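Local coordinates for tetratricopeptide TPR_2 repeat protein (PDB 5DJS) that combines tetratricopeptide repeats with a GT-B-type region of the glycosyltransferase family 41 kind and holds a bound uridine-5'-diphosphate, at residues A[169-174]-A[243-248]; A[196-201]-A[219-224]. The protein carries 1 engineered substitution. All blocks are in the same frame, centred on the assembly; numbering follows the deposited sequence.

Contact 1 of 2, residues A[169-174]-A[243-248]; sequences SGELRC and DLSWHL
Ser169 and Ser245 bring their CA atoms to 5.0 Å where two loops leave the parallel strands 163-169 and 240-243. Their hydroxyls meet end to end, Ser169 OG to Ser245 OG at 2.7 Å, a hydrogen bond whose proton may come from either serine. Ser169 OG also accepts the backbone N-H of Glu171 in a nearly straight bond (N-H...O angle 171°), which makes an ST turn. With CG set between its backbone N and carbonyl carbon (chi1 51°) and the chain bent at chi2, Glu171 folds its carboxylate back over Ser245. Glu171 OE2 lies 2.8 Å from Ser245 OG, a hydrogen bond that is weak and not settled, since the single Ser245 hydroxyl proton could go to Ser169 OG instead; Glu171 OE1 takes the backbone N-H of Met250. Asp243 OD1 accepts from Trp246 N at 3.0 Å, an Asx motif that shapes the turn carrying Ser245. Leu244 CB packs on Ser169 CB at 3.6 Å, and Leu172 CD2 meets Leu244 CD2 more loosely. These buried loops, at the carboxyl ends of neighbouring strands in the family 41 region's parallel sheet, are backed by Val177 of helix 176-187, while Trp246 and His247 lean on helix 111-120.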
loop_
_atom_site.group_PDB
_atom_site.type_symbol
_atom_site.label_atom_id
_atom_site.label_comp_id
_atom_site.label_asym_id
_atom_site.label_seq_id
_atom_site.Cartn_x
_atom_site.Cartn_y
_atom_site.Cartn_z
ATOM N N SER A 169 2.971 6.958 10.922
ATOM C CA SER A 169 2.820 5.719 10.164
ATOM C C SER A 169 3.261 4.510 10.948
ATOM O O SER A 169 4.146 4.596 11.792
ATOM C CB SER A 169 3.656 5.768 8.892
ATOM O OG SER A 169 3.341 4.673 8.052
ATOM N N GLY A 170 2.641 3.377 10.641
ATOM C CA GLY A 170 3.052 2.078 11.169
ATOM C C GLY A 170 3.793 1.226 10.166
ATOM O O GLY A 170 3.956 0.025 10.386
ATOM N N GLU A 171 4.237 1.823 9.060
ATOM C CA GLU A 171 5.164 1.136 8.167
ATOM C C GLU A 171 6.377 2.018 7.779
ATOM O O GLU A 171 6.765 2.123 6.607
ATOM C CB GLU A 171 4.417 0.522 6.980
ATOM C CG GLU A 171 3.499 1.483 6.263
ATOM C CD GLU A 171 2.057 1.459 6.754
ATOM O OE1 GLU A 171 1.735 0.767 7.744
ATOM O OE2 GLU A 171 1.230 2.149 6.114
ATOM N N LEU A 172 6.963 2.629 8.813
ATOM C CA LEU A 172 8.267 3.275 8.749
ATOM C C LEU A 172 9.337 2.200 8.843
ATOM O O LEU A 172 9.855 1.952 9.918
ATOM C CB LEU A 172 8.436 4.281 9.909
ATOM C CG LEU A 172 7.457 5.461 9.966
ATOM C CD1 LEU A 172 7.882 6.440 11.045
ATOM C CD2 LEU A 172 7.351 6.172 8.628
ATOM N N ARG A 173 9.626 1.556 7.711
ATOM C CA ARG A 173 10.600 0.452 7.598
ATOM C C ARG A 173 10.802 0.128 6.113
ATOM O O ARG A 173 10.287 0.861 5.257
ATOM C CB ARG A 173 10.131 -0.802 8.369
ATOM C CG ARG A 173 8.882 -1.465 7.807
ATOM C CD ARG A 173 8.529 -2.757 8.535
ATOM N NE ARG A 173 7.194 -3.190 8.138
ATOM C CZ ARG A 173 6.052 -2.709 8.624
ATOM N NH1 ARG A 173 6.032 -1.790 9.586
ATOM N NH2 ARG A 173 4.906 -3.180 8.158
ATOM N N CYS A 174 11.532 -0.956 5.806
ATOM C CA CYS A 174 11.690 -1.455 4.425
ATOM C C CYS A 174 10.324 -1.778 3.845
ATOM O O CYS A 174 9.833 -2.897 3.973
ATOM C CB CYS A 174 12.587 -2.697 4.374
ATOM S SG CYS A 174 14.321 -2.344 4.729
ATOM N N ASP A 243 -0.626 11.814 7.766
ATOM C CA ASP A 243 -0.980 10.397 7.759
ATOM C C ASP A 243 -0.311 9.745 6.565
ATOM O O ASP A 243 -0.722 9.960 5.427
ATOM C CB ASP A 243 -2.492 10.215 7.638
ATOM C CG ASP A 243 -2.883 8.789 7.300
ATOM O OD1 ASP A 243 -2.319 7.851 7.929
ATOM O OD2 ASP A 243 -3.741 8.620 6.397
ATOM N N LEU A 244 0.702 8.947 6.844
ATOM C CA LEU A 244 1.403 8.199 5.816
ATOM C C LEU A 244 0.800 6.823 5.551
ATOM O O LEU A 244 1.025 6.280 4.474
ATOM C CB LEU A 244 2.882 8.041 6.195
ATOM C CG LEU A 244 3.948 8.968 5.592
ATOM C CD1 LEU A 244 3.454 10.344 5.185
ATOM C CD2 LEU A 244 5.082 9.080 6.596
ATOM N N SER A 245 0.061 6.261 6.510
ATOM C CA SER A 245 -0.427 4.881 6.397
ATOM C C SER A 245 -1.750 4.705 5.659
ATOM O O SER A 245 -1.883 3.770 4.871
ATOM C CB SER A 245 -0.513 4.212 7.770
ATOM O OG SER A 245 0.790 3.921 8.265
ATOM N N TRP A 246 -2.722 5.577 5.944
ATOM C CA TRP A 246 -4.100 5.498 5.389
ATOM C C TRP A 246 -4.743 4.171 5.847
ATOM O O TRP A 246 -4.184 3.418 6.668
ATOM C CB TRP A 246 -4.087 5.715 3.850
ATOM C CG TRP A 246 -5.421 5.848 3.104
ATOM C CD1 TRP A 246 -6.195 6.961 2.951
ATOM C CD2 TRP A 246 -6.070 4.810 2.353
ATOM N NE1 TRP A 246 -7.309 6.662 2.185
ATOM C CE2 TRP A 246 -7.254 5.344 1.811
ATOM C CE3 TRP A 246 -5.781 3.467 2.130
ATOM C CZ2 TRP A 246 -8.142 4.567 1.032
ATOM C CZ3 TRP A 246 -6.652 2.697 1.366
ATOM C CH2 TRP A 246 -7.813 3.247 0.824
ATOM N N HIS A 247 -5.944 3.914 5.371
ATOM C CA HIS A 247 -6.605 2.642 5.572
ATOM C C HIS A 247 -5.819 1.358 5.238
ATOM O O HIS A 247 -6.148 0.314 5.779
ATOM C CB HIS A 247 -7.920 2.648 4.807
ATOM C CG HIS A 247 -8.957 3.535 5.411
ATOM N ND1 HIS A 247 -9.195 4.814 4.965
ATOM C CD2 HIS A 247 -9.823 3.323 6.424
ATOM C CE1 HIS A 247 -10.169 5.349 5.676
ATOM N NE2 HIS A 247 -10.569 4.462 6.566
ATOM N N LEU A 248 -4.763 1.445 4.419
ATOM C CA LEU A 248 -3.995 0.280 3.973
ATOM C C LEU A 248 -3.015 -0.191 5.031
ATOM O O LEU A 248 -2.496 -1.286 4.912
ATOM C CB LEU A 248 -3.151 0.594 2.728
ATOM C CG LEU A 248 -3.799 0.837 1.371
ATOM C CD1 LEU A 248 -2.838 1.467 0.376
ATOM C CD2 LEU A 248 -4.418 -0.431 0.822
#

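Contact 2 of 2, residues A[196-201]-A[219-224]; sequences YCYSND and RDVWPL
Arg219 and Tyr198 both carry CG anti to the carbonyl carbon (chi1 -64° and -61°), and the two side chains run alongside each other in the same direction. Arg219 CD comes to 3.7 Å from Tyr198 CE1, and the bend at chi2 takes the arginine on to Tyr196, where Arg219 NE sits 3.7 Å from Tyr196 CD2, at the edge of the tyrosine ring. The polar ends converge on one acid: Asp236 OD2 accepts from Tyr198 OH and forms a salt bridge with Arg219 NE, which ties both side chains to the same carboxylate. Val221 CG2 meets the edge of the Tyr198 ring, 3.7 Å from Tyr198 CD1. The backbones are joined by a single beta bridge. Ser199 N donates to Arg219 O at 3.3 Å, and Val221 N returns a bond to Ser199 O at 3.0 Å. Farther along, the edge of the Trp222 ring lies near Ser199 O, and its CE3 packs 3.4 Å from Asp201 O. Pro223 CD rests over one face of that indole within the type I turn from Val221 to Leu224. Strand 193-199 is the outermost on this side of the six-stranded parallel sheet, so the loop between helices 206-214 and 226-236 runs along its outer edge; helix 226-236 packs Leu229 against Tyr198 and Val221, and strand 163-169 flanks the other edge.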
loop_
_atom_site.group_PDB
_atom_site.type_symbol
_atom_site.label_atom_id
_atom_site.label_comp_id
_atom_site.label_asym_id
_atom_site.label_seq_id
_atom_site.Cartn_x
_atom_site.Cartn_y
_atom_site.Cartn_z
ATOM N N TYR A 196 9.339 15.587 12.930
ATOM C CA TYR A 196 8.957 14.600 13.935
ATOM C C TYR A 196 8.426 13.378 13.196
ATOM O O TYR A 196 7.668 13.511 12.238
ATOM C CB TYR A 196 7.847 15.160 14.839
ATOM C CG TYR A 196 8.286 16.250 15.809
ATOM C CD1 TYR A 196 8.716 17.497 15.348
ATOM C CD2 TYR A 196 8.255 16.042 17.191
ATOM C CE1 TYR A 196 9.115 18.493 16.227
ATOM C CE2 TYR A 196 8.656 17.036 18.075
ATOM C CZ TYR A 196 9.087 18.261 17.586
ATOM O OH TYR A 196 9.492 19.264 18.438
ATOM N N CYS A 197 8.820 12.188 13.625
ATOM C CA CYS A 197 8.245 10.942 13.089
ATOM C C CYS A 197 7.545 10.219 14.217
ATOM O O CYS A 197 8.047 10.193 15.318
ATOM C CB CYS A 197 9.326 10.056 12.491
ATOM S SG CYS A 197 9.793 10.580 10.835
ATOM N N TYR A 198 6.377 9.649 13.950
ATOM C CA TYR A 198 5.686 8.834 14.932
ATOM C C TYR A 198 5.523 7.426 14.341
ATOM O O TYR A 198 4.679 7.201 13.457
ATOM C CB TYR A 198 4.363 9.494 15.261
ATOM C CG TYR A 198 4.508 10.883 15.864
ATOM C CD1 TYR A 198 4.640 11.073 17.245
ATOM C CD2 TYR A 198 4.498 12.015 15.054
ATOM C CE1 TYR A 198 4.766 12.349 17.788
ATOM C CE2 TYR A 198 4.616 13.295 15.586
ATOM C CZ TYR A 198 4.752 13.460 16.951
ATOM O OH TYR A 198 4.867 14.729 17.475
ATOM N N SER A 199 6.362 6.499 14.815
ATOM C CA SER A 199 6.380 5.091 14.345
ATOM C C SER A 199 5.334 4.264 15.073
ATOM O O SER A 199 5.452 4.012 16.278
ATOM C CB SER A 199 7.767 4.459 14.570
ATOM O OG SER A 199 7.796 3.065 14.262
ATOM N N ASN A 200 4.340 3.803 14.329
ATOM C CA ASN A 200 3.216 3.040 14.894
ATOM C C ASN A 200 3.316 1.499 14.742
ATOM O O ASN A 200 2.290 0.798 14.674
ATOM C CB ASN A 200 1.905 3.558 14.279
ATOM C CG ASN A 200 0.667 3.066 15.008
ATOM O OD1 ASN A 200 -0.402 2.965 14.418
ATOM N ND2 ASN A 200 0.805 2.763 16.291
ATOM N N ASP A 201 4.543 0.978 14.702
ATOM C CA ASP A 201 4.775 -0.458 14.628
ATOM C C ASP A 201 6.170 -0.728 15.190
ATOM O O ASP A 201 7.088 0.044 14.917
ATOM C CB ASP A 201 4.659 -0.912 13.180
ATOM C CG ASP A 201 4.704 -2.409 13.024
ATOM O OD1 ASP A 201 5.816 -2.983 12.971
ATOM O OD2 ASP A 201 3.621 -3.011 12.916
ATOM N N ARG A 219 10.047 9.501 18.737
ATOM C CA ARG A 219 8.746 8.981 19.293
ATOM C C ARG A 219 8.217 7.617 18.760
ATOM O O ARG A 219 7.678 7.528 17.646
ATOM C CB ARG A 219 7.611 10.031 19.190
ATOM C CG ARG A 219 7.849 11.286 20.015
ATOM C CD ARG A 219 8.139 12.525 19.176
ATOM N NE ARG A 219 8.433 13.658 20.048
ATOM C CZ ARG A 219 9.545 13.801 20.772
ATOM N NH1 ARG A 219 10.538 12.910 20.733
ATOM N NH2 ARG A 219 9.671 14.873 21.545
ATOM N N ASP A 220 8.370 6.571 19.586
ATOM C CA ASP A 220 7.709 5.265 19.390
ATOM C C ASP A 220 6.302 5.234 19.990
ATOM O O ASP A 220 6.135 5.292 21.206
ATOM C CB ASP A 220 8.542 4.139 20.010
ATOM C CG ASP A 220 9.861 3.930 19.296
ATOM O OD1 ASP A 220 9.930 4.157 18.064
ATOM O OD2 ASP A 220 10.831 3.535 19.971
ATOM N N VAL A 221 5.308 5.064 19.124
ATOM C CA VAL A 221 3.915 5.374 19.425
ATOM C C VAL A 221 2.996 4.158 19.627
ATOM O O VAL A 221 1.958 4.288 20.294
ATOM C CB VAL A 221 3.386 6.327 18.327
ATOM C CG1 VAL A 221 1.877 6.530 18.380
ATOM C CG2 VAL A 221 4.091 7.668 18.466
ATOM N N TRP A 222 3.370 2.984 19.107
ATOM C CA TRP A 222 2.496 1.786 19.161
ATOM C C TRP A 222 1.893 1.465 20.546
ATOM O O TRP A 222 0.702 1.148 20.618
ATOM C CB TRP A 222 3.157 0.547 18.514
ATOM C CG TRP A 222 4.359 0.003 19.216
ATOM C CD1 TRP A 222 4.366 -0.892 20.237
ATOM C CD2 TRP A 222 5.740 0.320 18.947
ATOM N NE1 TRP A 222 5.659 -1.152 20.637
ATOM C CE2 TRP A 222 6.521 -0.419 19.865
ATOM C CE3 TRP A 222 6.388 1.172 18.036
ATOM C CZ2 TRP A 222 7.922 -0.348 19.889
ATOM C CZ3 TRP A 222 7.776 1.251 18.062
ATOM C CH2 TRP A 222 8.528 0.491 18.985
ATOM N N PRO A 223 2.669 1.618 21.647
ATOM C CA PRO A 223 2.077 1.299 22.954
ATOM C C PRO A 223 1.087 2.326 23.519
ATOM O O PRO A 223 0.450 2.033 24.542
ATOM C CB PRO A 223 3.299 1.208 23.888
ATOM C CG PRO A 223 4.501 1.318 23.015
ATOM C CD PRO A 223 4.051 2.088 21.818
ATOM N N LEU A 224 0.962 3.499 22.887
ATOM C CA LEU A 224 0.139 4.592 23.426
ATOM C C LEU A 224 -1.305 4.486 22.942
ATOM O O LEU A 224 -1.553 3.946 21.865
ATOM C CB LEU A 224 0.715 5.954 23.022
ATOM C CG LEU A 224 2.202 6.221 23.286
ATOM C CD1 LEU A 224 2.543 7.631 22.837
ATOM C CD2 LEU A 224 2.601 6.021 24.740
#

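Overall arrangement
The two contacts lie next to each other on the same six-stranded parallel sheet, their centres 11 Å apart. Along the chain, both segments of contact 2 fall between the two segments of contact 1. Neighbouring strands 163-169 and 193-199 connect them: Ser169 O lies 2.7 Å from Asn200 N, and Ser169 N 3.1 Å from Tyr198 O, both probable hydrogen bonds. Contact 1 joins the loops after two inner strands, whereas contact 2 adds a loop to the sheet's outer edge. Contact 1 is the more central, with the Glu171 side chain about 11 Å from the bound uridine-5'-diphosphate. Both belong to the family 41 region, in the first of the two parallel sheets expected of a GT-B fold.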